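Local coordinates for mRNA-decapping enzyme subunit 1 (Saccharomyces cerevisiae, PDB 1Q67), which forms the decapping complex with DCP2, which removes the 7-methylguanine cap from mRNAs in normal turnover and in nonsense-mediated decay, at residues F39-F51 / H198-D210. Sequence-based numbering, arbitrary orientation.
Sequences FHTPHASLYKWDF and HEVYGIWIHTVSD
Thr41 OG1 is gripped twice: it donates to Asp210 OD2 over 2.6 Å, meeting the anti side of the carboxylate, and accepts a bond from a water that also takes N-H bonds from His43 and Thr207. OG1 stands anti to the backbone N of Thr41 (chi1 -169°), which turns it to the start of helix 208-223, while the Phe39 ring sets its edge against Asp210 CB. Beyond the corner at Pro42, strands 43-50 and 200-205 pair antiparallel at 148°, adjacent inner strands of a five-stranded sheet. Ser45 and Trp204 exchange two bonds, as do Tyr47 and Gly202; Trp49 N reaches Val200 O at 2.9 Å. On the face carrying Ala44 and Ile205, Leu46 CD1 lies 3.7 Å from Ile203 CG1. Lys48 lays CG over one face of the Tyr201 ring, and its extended chain carries NZ to a salt bridge with Glu199 OE1 at 2.6 Å, arriving above the carboxylate plane. An alanine in place of Lys48 would probably leave Glu199 without this charged mate and Tyr201 without the lysine methylenes. At the Pro42 end, the His43 ring meets Trp204 and His206 of the second subunit. Polar side-chain links thus flank backbone bonds and apolar packing in this PH-like Dcp1 fold.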
ATOM      1  N   PHE B  39      -2.442 -14.895 -13.070  1.00 37.23           N
ATOM      2  CA  PHE B  39      -2.751 -14.751 -11.659  1.00 37.35           C
ATOM      3  C   PHE B  39      -3.018 -13.299 -11.304  1.00 36.81           C
ATOM      4  O   PHE B  39      -2.396 -12.392 -11.861  1.00 36.24           O
ATOM      5  CB  PHE B  39      -1.559 -15.253 -10.835  1.00 37.60           C
ATOM      6  CG  PHE B  39      -1.668 -14.982  -9.364  1.00 39.67           C
ATOM      7  CD1 PHE B  39      -2.283 -15.899  -8.518  1.00 42.55           C
ATOM      8  CD2 PHE B  39      -1.196 -13.789  -8.830  1.00 40.95           C
ATOM      9  CE1 PHE B  39      -2.420 -15.632  -7.155  1.00 43.42           C
ATOM     10  CE2 PHE B  39      -1.329 -13.511  -7.473  1.00 42.17           C
ATOM     11  CZ  PHE B  39      -1.947 -14.435  -6.633  1.00 42.21           C
ATOM     12  N   HIS B  40      -3.946 -13.093 -10.379  1.00 34.81           N
ATOM     13  CA  HIS B  40      -4.252 -11.761  -9.900  1.00 36.76           C
ATOM     14  C   HIS B  40      -4.792 -11.865  -8.487  1.00 36.88           C
ATOM     15  O   HIS B  40      -5.464 -12.830  -8.138  1.00 36.88           O
ATOM     16  CB  HIS B  40      -5.263 -11.036 -10.805  1.00 37.40           C
ATOM     17  CG  HIS B  40      -6.634 -11.638 -10.807  1.00 40.36           C
ATOM     18  ND1 HIS B  40      -6.994 -12.668 -11.650  1.00 40.70           N
ATOM     19  CD2 HIS B  40      -7.733 -11.355 -10.068  1.00 40.93           C
ATOM     20  CE1 HIS B  40      -8.256 -12.993 -11.430  1.00 40.39           C
ATOM     21  NE2 HIS B  40      -8.727 -12.213 -10.476  1.00 42.48           N
ATOM     22  N   THR B  41      -4.456 -10.880  -7.665  1.00 35.96           N
ATOM     23  CA  THR B  41      -4.926 -10.834  -6.292  1.00 37.15           C
ATOM     24  C   THR B  41      -5.304  -9.366  -6.115  1.00 36.74           C
ATOM     25  O   THR B  41      -4.636  -8.483  -6.652  1.00 36.17           O
ATOM     26  CB  THR B  41      -3.819 -11.283  -5.291  1.00 37.18           C
ATOM     27  OG1 THR B  41      -4.396 -11.465  -3.992  1.00 38.63           O
ATOM     28  CG2 THR B  41      -2.705 -10.260  -5.212  1.00 33.63           C
ATOM     29  N   PRO B  42      -6.389  -9.091  -5.370  1.00 37.57           N
ATOM     30  CA  PRO B  42      -6.940  -7.754  -5.087  1.00 36.69           C
ATOM     31  C   PRO B  42      -6.066  -6.711  -4.406  1.00 36.78           C
ATOM     32  O   PRO B  42      -6.044  -5.547  -4.818  1.00 35.23           O
ATOM     33  CB  PRO B  42      -8.183  -8.055  -4.233  1.00 37.85           C
ATOM     34  CG  PRO B  42      -8.489  -9.498  -4.517  1.00 39.04           C
ATOM     35  CD  PRO B  42      -7.139 -10.125  -4.636  1.00 36.34           C
ATOM     36  N   HIS B  43      -5.361  -7.116  -3.356  1.00 36.83           N
ATOM     37  CA  HIS B  43      -4.557  -6.167  -2.601  1.00 38.71           C
ATOM     38  C   HIS B  43      -3.125  -6.607  -2.319  1.00 38.39           C
ATOM     39  O   HIS B  43      -2.895  -7.618  -1.656  1.00 40.43           O
ATOM     40  CB  HIS B  43      -5.275  -5.874  -1.282  1.00 40.46           C
ATOM     41  CG  HIS B  43      -6.744  -5.625  -1.445  1.00 44.76           C
ATOM     42  ND1 HIS B  43      -7.246  -4.480  -2.029  1.00 45.33           N
ATOM     43  CD2 HIS B  43      -7.816  -6.405  -1.165  1.00 45.85           C
ATOM     44  CE1 HIS B  43      -8.562  -4.565  -2.101  1.00 46.38           C
ATOM     45  NE2 HIS B  43      -8.935  -5.723  -1.585  1.00 47.99           N
ATOM     46  N   ALA B  44      -2.170  -5.830  -2.815  1.00 35.17           N
ATOM     47  CA  ALA B  44      -0.754  -6.115  -2.619  1.00 34.84           C
ATOM     48  C   ALA B  44      -0.027  -4.792  -2.457  1.00 32.71           C
ATOM     49  O   ALA B  44      -0.315  -3.834  -3.165  1.00 34.17           O
ATOM     50  CB  ALA B  44      -0.199  -6.877  -3.813  1.00 32.07           C
ATOM     51  N   SER B  45       0.911  -4.741  -1.523  1.00 31.91           N
ATOM     52  CA  SER B  45       1.661  -3.519  -1.271  1.00 32.48           C
ATOM     53  C   SER B  45       3.148  -3.793  -1.518  1.00 32.99           C
ATOM     54  O   SER B  45       3.679  -4.817  -1.085  1.00 32.59           O
ATOM     55  CB  SER B  45       1.418  -3.053   0.171  1.00 30.08           C
ATOM     56  OG  SER B  45       2.004  -1.784   0.390  1.00 35.46           O
ATOM     57  N   LEU B  46       3.808  -2.866  -2.202  1.00 33.03           N
ATOM     58  CA  LEU B  46       5.208  -3.018  -2.575  1.00 33.69           C
ATOM     59  C   LEU B  46       6.260  -2.313  -1.705  1.00 33.88           C
ATOM     60  O   LEU B  46       6.123  -1.138  -1.358  1.00 32.76           O
ATOM     61  CB  LEU B  46       5.383  -2.560  -4.033  1.00 31.94           C
ATOM     62  CG  LEU B  46       6.733  -2.874  -4.685  1.00 31.50           C
ATOM     63  CD1 LEU B  46       6.848  -4.392  -4.871  1.00 30.66           C
ATOM     64  CD2 LEU B  46       6.851  -2.179  -6.025  1.00 30.44           C
ATOM     65  N   TYR B  47       7.316  -3.055  -1.371  1.00 33.52           N
ATOM     66  CA  TYR B  47       8.437  -2.537  -0.593  1.00 34.01           C
ATOM     67  C   TYR B  47       9.728  -2.923  -1.305  1.00 34.87           C
ATOM     68  O   TYR B  47       9.766  -3.890  -2.066  1.00 32.76           O
ATOM     69  CB  TYR B  47       8.501  -3.147   0.810  1.00 33.63           C
ATOM     70  CG  TYR B  47       7.319  -2.871   1.700  1.00 35.82           C
ATOM     71  CD1 TYR B  47       6.113  -3.550   1.521  1.00 34.88           C
ATOM     72  CD2 TYR B  47       7.414  -1.954   2.746  1.00 34.64           C
ATOM     73  CE1 TYR B  47       5.034  -3.325   2.365  1.00 35.80           C
ATOM     74  CE2 TYR B  47       6.341  -1.723   3.595  1.00 35.73           C
ATOM     75  CZ  TYR B  47       5.157  -2.410   3.401  1.00 37.07           C
ATOM     76  OH  TYR B  47       4.098  -2.200   4.255  1.00 40.07           O
ATOM     77  N   LYS B  48      10.788  -2.171  -1.038  1.00 36.57           N
ATOM     78  CA  LYS B  48      12.083  -2.460  -1.620  1.00 37.37           C
ATOM     79  C   LYS B  48      13.107  -2.516  -0.491  1.00 38.05           C
ATOM     80  O   LYS B  48      13.095  -1.685   0.424  1.00 36.00           O
ATOM     81  CB  LYS B  48      12.473  -1.390  -2.645  1.00 39.24           C
ATOM     82  CG  LYS B  48      13.756  -1.723  -3.400  1.00 40.14           C
ATOM     83  CD  LYS B  48      13.984  -0.780  -4.563  1.00 41.38           C
ATOM     84  CE  LYS B  48      15.165  -1.241  -5.405  1.00 43.32           C
ATOM     85  NZ  LYS B  48      15.257  -0.484  -6.682  1.00 44.77           N
ATOM     86  N   TRP B  49      13.982  -3.512  -0.553  1.00 38.70           N
ATOM     87  CA  TRP B  49      15.007  -3.690   0.464  1.00 39.11           C
ATOM     88  C   TRP B  49      16.196  -2.762   0.250  1.00 40.02           C
ATOM     89  O   TRP B  49      16.746  -2.678  -0.847  1.00 38.72           O
ATOM     90  CB  TRP B  49      15.486  -5.148   0.479  1.00 39.66           C
ATOM     91  CG  TRP B  49      16.544  -5.414   1.505  1.00 40.29           C
ATOM     92  CD1 TRP B  49      17.891  -5.492   1.297  1.00 40.43           C
ATOM     93  CD2 TRP B  49      16.342  -5.591   2.912  1.00 40.21           C
ATOM     94  NE1 TRP B  49      18.546  -5.708   2.492  1.00 39.55           N
ATOM     95  CE2 TRP B  49      17.618  -5.771   3.498  1.00 40.01           C
ATOM     96  CE3 TRP B  49      15.206  -5.609   3.735  1.00 39.37           C
ATOM     97  CZ2 TRP B  49      17.790  -5.968   4.870  1.00 37.49           C
ATOM     98  CZ3 TRP B  49      15.376  -5.805   5.102  1.00 39.93           C
ATOM     99  CH2 TRP B  49      16.662  -5.981   5.655  1.00 41.34           C
ATOM    100  N   ASP B  50      16.577  -2.058   1.309  1.00 42.82           N
ATOM    101  CA  ASP B  50      17.716  -1.146   1.269  1.00 45.22           C
ATOM    102  C   ASP B  50      18.913  -1.833   1.924  1.00 45.61           C
ATOM    103  O   ASP B  50      18.940  -2.028   3.140  1.00 43.70           O
ATOM    104  CB  ASP B  50      17.378   0.150   2.010  1.00 48.72           C
ATOM    105  CG  ASP B  50      18.590   1.048   2.203  1.00 53.19           C
ATOM    106  OD1 ASP B  50      19.459   1.098   1.305  1.00 53.25           O
ATOM    107  OD2 ASP B  50      18.664   1.715   3.254  1.00 56.34           O
ATOM    108  N   PHE B  51      19.893  -2.218   1.111  1.00 47.01           N
ATOM    109  CA  PHE B  51      21.075  -2.902   1.627  1.00 48.85           C
ATOM    110  C   PHE B  51      21.942  -2.046   2.539  1.00 51.13           C
ATOM    111  O   PHE B  51      22.533  -2.553   3.492  1.00 52.30           O
ATOM    112  CB  PHE B  51      21.922  -3.446   0.479  1.00 46.81           C
ATOM    113  CG  PHE B  51      21.307  -4.622  -0.219  1.00 45.49           C
ATOM    114  CD1 PHE B  51      20.507  -4.444  -1.344  1.00 45.38           C
ATOM    115  CD2 PHE B  51      21.493  -5.910   0.275  1.00 45.13           C
ATOM    116  CE1 PHE B  51      19.905  -5.526  -1.966  1.00 43.85           C
ATOM    117  CE2 PHE B  51      20.896  -7.005  -0.341  1.00 43.61           C
ATOM    118  CZ  PHE B  51      20.099  -6.813  -1.462  1.00 44.83           C
ATOM    119  N   HIS B 198      19.628  -8.201  -9.201  1.00 50.38           N
ATOM    120  CA  HIS B 198      19.880  -8.508  -7.798  1.00 51.14           C
ATOM    121  C   HIS B 198      19.167  -7.554  -6.829  1.00 49.10           C
ATOM    122  O   HIS B 198      19.471  -7.535  -5.635  1.00 48.95           O
ATOM    123  CB  HIS B 198      21.388  -8.508  -7.513  1.00 55.59           C
ATOM    124  CG  HIS B 198      21.791  -9.404  -6.379  1.00 61.12           C
ATOM    125  ND1 HIS B 198      21.288  -9.266  -5.101  1.00 63.76           N
ATOM    126  CD2 HIS B 198      22.643 -10.457  -6.336  1.00 62.62           C
ATOM    127  CE1 HIS B 198      21.812 -10.197  -4.321  1.00 64.48           C
ATOM    128  NE2 HIS B 198      22.637 -10.932  -5.046  1.00 63.19           N
ATOM    129  N   GLU B 199      18.230  -6.754  -7.331  1.00 46.48           N
ATOM    130  CA  GLU B 199      17.489  -5.854  -6.445  1.00 43.94           C
ATOM    131  C   GLU B 199      16.412  -6.697  -5.778  1.00 40.48           C
ATOM    132  O   GLU B 199      15.828  -7.577  -6.409  1.00 38.29           O
ATOM    133  CB  GLU B 199      16.852  -4.709  -7.231  1.00 46.48           C
ATOM    134  CG  GLU B 199      17.862  -3.885  -7.988  1.00 49.91           C
ATOM    135  CD  GLU B 199      17.224  -2.769  -8.777  1.00 53.92           C
ATOM    136  OE1 GLU B 199      16.982  -1.693  -8.190  1.00 55.25           O
ATOM    137  OE2 GLU B 199      16.956  -2.974  -9.984  1.00 56.53           O
ATOM    138  N   VAL B 200      16.160  -6.433  -4.504  1.00 37.58           N
ATOM    139  CA  VAL B 200      15.180  -7.195  -3.746  1.00 36.93           C
ATOM    140  C   VAL B 200      13.906  -6.419  -3.389  1.00 35.10           C
ATOM    141  O   VAL B 200      13.958  -5.357  -2.771  1.00 35.11           O
ATOM    142  CB  VAL B 200      15.821  -7.738  -2.449  1.00 37.57           C
ATOM    143  CG1 VAL B 200      14.802  -8.517  -1.650  1.00 38.05           C
ATOM    144  CG2 VAL B 200      17.024  -8.621  -2.795  1.00 39.46           C
ATOM    145  N   TYR B 201      12.763  -6.964  -3.789  1.00 34.65           N
ATOM    146  CA  TYR B 201      11.473  -6.347  -3.497  1.00 33.18           C
ATOM    147  C   TYR B 201      10.685  -7.262  -2.584  1.00 33.71           C
ATOM    148  O   TYR B 201      10.868  -8.483  -2.600  1.00 33.28           O
ATOM    149  CB  TYR B 201      10.651  -6.110  -4.773  1.00 31.66           C
ATOM    150  CG  TYR B 201      11.237  -5.082  -5.703  1.00 34.84           C
ATOM    151  CD1 TYR B 201      12.214  -5.434  -6.639  1.00 37.09           C
ATOM    152  CD2 TYR B 201      10.838  -3.746  -5.636  1.00 34.66           C
ATOM    153  CE1 TYR B 201      12.778  -4.481  -7.485  1.00 36.03           C
ATOM    154  CE2 TYR B 201      11.398  -2.789  -6.475  1.00 36.32           C
ATOM    155  CZ  TYR B 201      12.368  -3.166  -7.395  1.00 36.76           C
ATOM    156  OH  TYR B 201      12.931  -2.222  -8.220  1.00 40.00           O
ATOM    157  N   GLY B 202       9.821  -6.655  -1.774  1.00 34.32           N
ATOM    158  CA  GLY B 202       8.969  -7.405  -0.873  1.00 33.74           C
ATOM    159  C   GLY B 202       7.528  -7.045  -1.203  1.00 34.71           C
ATOM    160  O   GLY B 202       7.194  -5.873  -1.368  1.00 34.26           O
ATOM    161  N   ILE B 203       6.666  -8.043  -1.322  1.00 35.38           N
ATOM    162  CA  ILE B 203       5.280  -7.767  -1.634  1.00 35.80           C
ATOM    163  C   ILE B 203       4.376  -8.320  -0.544  1.00 35.90           C
ATOM    164  O   ILE B 203       4.351  -9.528  -0.314  1.00 33.99           O
ATOM    165  CB  ILE B 203       4.864  -8.391  -2.990  1.00 36.73           C
ATOM    166  CG1 ILE B 203       5.783  -7.894  -4.111  1.00 35.61           C
ATOM    167  CG2 ILE B 203       3.424  -8.003  -3.316  1.00 37.94           C
ATOM    168  CD1 ILE B 203       5.525  -8.569  -5.452  1.00 35.39           C
ATOM    169  N   TRP B 204       3.655  -7.431   0.141  1.00 36.41           N
ATOM    170  CA  TRP B 204       2.721  -7.855   1.182  1.00 38.01           C
ATOM    171  C   TRP B 204       1.400  -8.119   0.480  1.00 37.52           C
ATOM    172  O   TRP B 204       0.866  -7.244  -0.199  1.00 39.10           O
ATOM    173  CB  TRP B 204       2.509  -6.765   2.243  1.00 40.25           C
ATOM    174  CG  TRP B 204       1.521  -7.188   3.300  1.00 44.49           C
ATOM    175  CD1 TRP B 204       1.758  -8.026   4.350  1.00 46.14           C
ATOM    176  CD2 TRP B 204       0.114  -6.893   3.334  1.00 45.95           C
ATOM    177  NE1 TRP B 204       0.591  -8.278   5.031  1.00 47.59           N
ATOM    178  CE2 TRP B 204      -0.434  -7.592   4.432  1.00 47.91           C
ATOM    179  CE3 TRP B 204      -0.735  -6.099   2.548  1.00 49.63           C
ATOM    180  CZ2 TRP B 204      -1.801  -7.533   4.760  1.00 50.04           C
ATOM    181  CZ3 TRP B 204      -2.102  -6.036   2.878  1.00 50.08           C
ATOM    182  CH2 TRP B 204      -2.614  -6.747   3.974  1.00 48.60           C
ATOM    183  N   ILE B 205       0.872  -9.322   0.639  1.00 38.98           N
ATOM    184  CA  ILE B 205      -0.384  -9.673   0.003  1.00 42.44           C
ATOM    185  C   ILE B 205      -1.450  -9.956   1.058  1.00 44.10           C
ATOM    186  O   ILE B 205      -1.256 -10.783   1.944  1.00 43.04           O
ATOM    187  CB  ILE B 205      -0.204 -10.898  -0.913  1.00 43.25           C
ATOM    188  CG1 ILE B 205       0.805 -10.562  -2.022  1.00 42.52           C
ATOM    189  CG2 ILE B 205      -1.547 -11.306  -1.501  1.00 43.19           C
ATOM    190  CD1 ILE B 205       1.151 -11.729  -2.929  1.00 44.90           C
ATOM    191  N   HIS B 206      -2.576  -9.255   0.954  1.00 47.49           N
ATOM    192  CA  HIS B 206      -3.661  -9.411   1.914  1.00 51.04           C
ATOM    193  C   HIS B 206      -4.273 -10.811   1.944  1.00 51.70           C
ATOM    194  O   HIS B 206      -4.441 -11.382   3.015  1.00 52.27           O
ATOM    195  CB  HIS B 206      -4.759  -8.382   1.653  1.00 54.79           C
ATOM    196  CG  HIS B 206      -5.796  -8.340   2.731  1.00 59.53           C
ATOM    197  ND1 HIS B 206      -5.533  -7.855   3.996  1.00 61.55           N
ATOM    198  CD2 HIS B 206      -7.070  -8.796   2.760  1.00 60.40           C
ATOM    199  CE1 HIS B 206      -6.599  -8.019   4.757  1.00 61.06           C
ATOM    200  NE2 HIS B 206      -7.544  -8.589   4.032  1.00 61.10           N
ATOM    201  N   THR B 207      -4.618 -11.361   0.783  1.00 51.44           N
ATOM    202  CA  THR B 207      -5.195 -12.703   0.746  1.00 51.65           C
ATOM    203  C   THR B 207      -4.097 -13.690   1.139  1.00 51.44           C
ATOM    204  O   THR B 207      -3.169 -13.939   0.370  1.00 50.48           O
ATOM    205  CB  THR B 207      -5.723 -13.062  -0.662  1.00 52.36           C
ATOM    206  OG1 THR B 207      -6.671 -12.073  -1.086  1.00 52.44           O
ATOM    207  CG2 THR B 207      -6.410 -14.424  -0.644  1.00 51.77           C
ATOM    208  N   VAL B 208      -4.209 -14.238   2.343  1.00 51.19           N
ATOM    209  CA  VAL B 208      -3.222 -15.174   2.866  1.00 51.56           C
ATOM    210  C   VAL B 208      -2.830 -16.273   1.892  1.00 51.08           C
ATOM    211  O   VAL B 208      -1.665 -16.383   1.520  1.00 51.05           O
ATOM    212  CB  VAL B 208      -3.718 -15.841   4.170  1.00 53.29           C
ATOM    213  CG1 VAL B 208      -2.658 -16.810   4.699  1.00 53.06           C
ATOM    214  CG2 VAL B 208      -4.037 -14.772   5.212  1.00 53.52           C
ATOM    215  N   SER B 209      -3.804 -17.080   1.481  1.00 50.21           N
ATOM    216  CA  SER B 209      -3.555 -18.186   0.561  1.00 49.65           C
ATOM    217  C   SER B 209      -2.901 -17.773  -0.758  1.00 49.15           C
ATOM    218  O   SER B 209      -2.280 -18.601  -1.429  1.00 49.80           O
ATOM    219  CB  SER B 209      -4.863 -18.932   0.267  1.00 49.87           C
ATOM    220  OG  SER B 209      -5.817 -18.079  -0.345  1.00 52.03           O
ATOM    221  N   ASP B 210      -3.031 -16.506  -1.138  1.00 47.22           N
ATOM    222  CA  ASP B 210      -2.432 -16.055  -2.388  1.00 46.30           C
ATOM    223  C   ASP B 210      -0.918 -15.896  -2.325  1.00 44.97           C
ATOM    224  O   ASP B 210      -0.253 -15.857  -3.361  1.00 44.53           O
ATOM    225  CB  ASP B 210      -3.062 -14.740  -2.849  1.00 46.77           C
ATOM    226  CG  ASP B 210      -4.381 -14.953  -3.554  1.00 48.36           C
ATOM    227  OD1 ASP B 210      -4.638 -16.100  -3.981  1.00 49.59           O
ATOM    228  OD2 ASP B 210      -5.152 -13.981  -3.698  1.00 48.67           O
TER
HETATM  229  O   HOH W   1      -4.773  -9.675  -1.964  1.00 45.45           O
HETATM  230  O   HOH W   2      16.960  -3.909  -3.366  1.00 33.98           O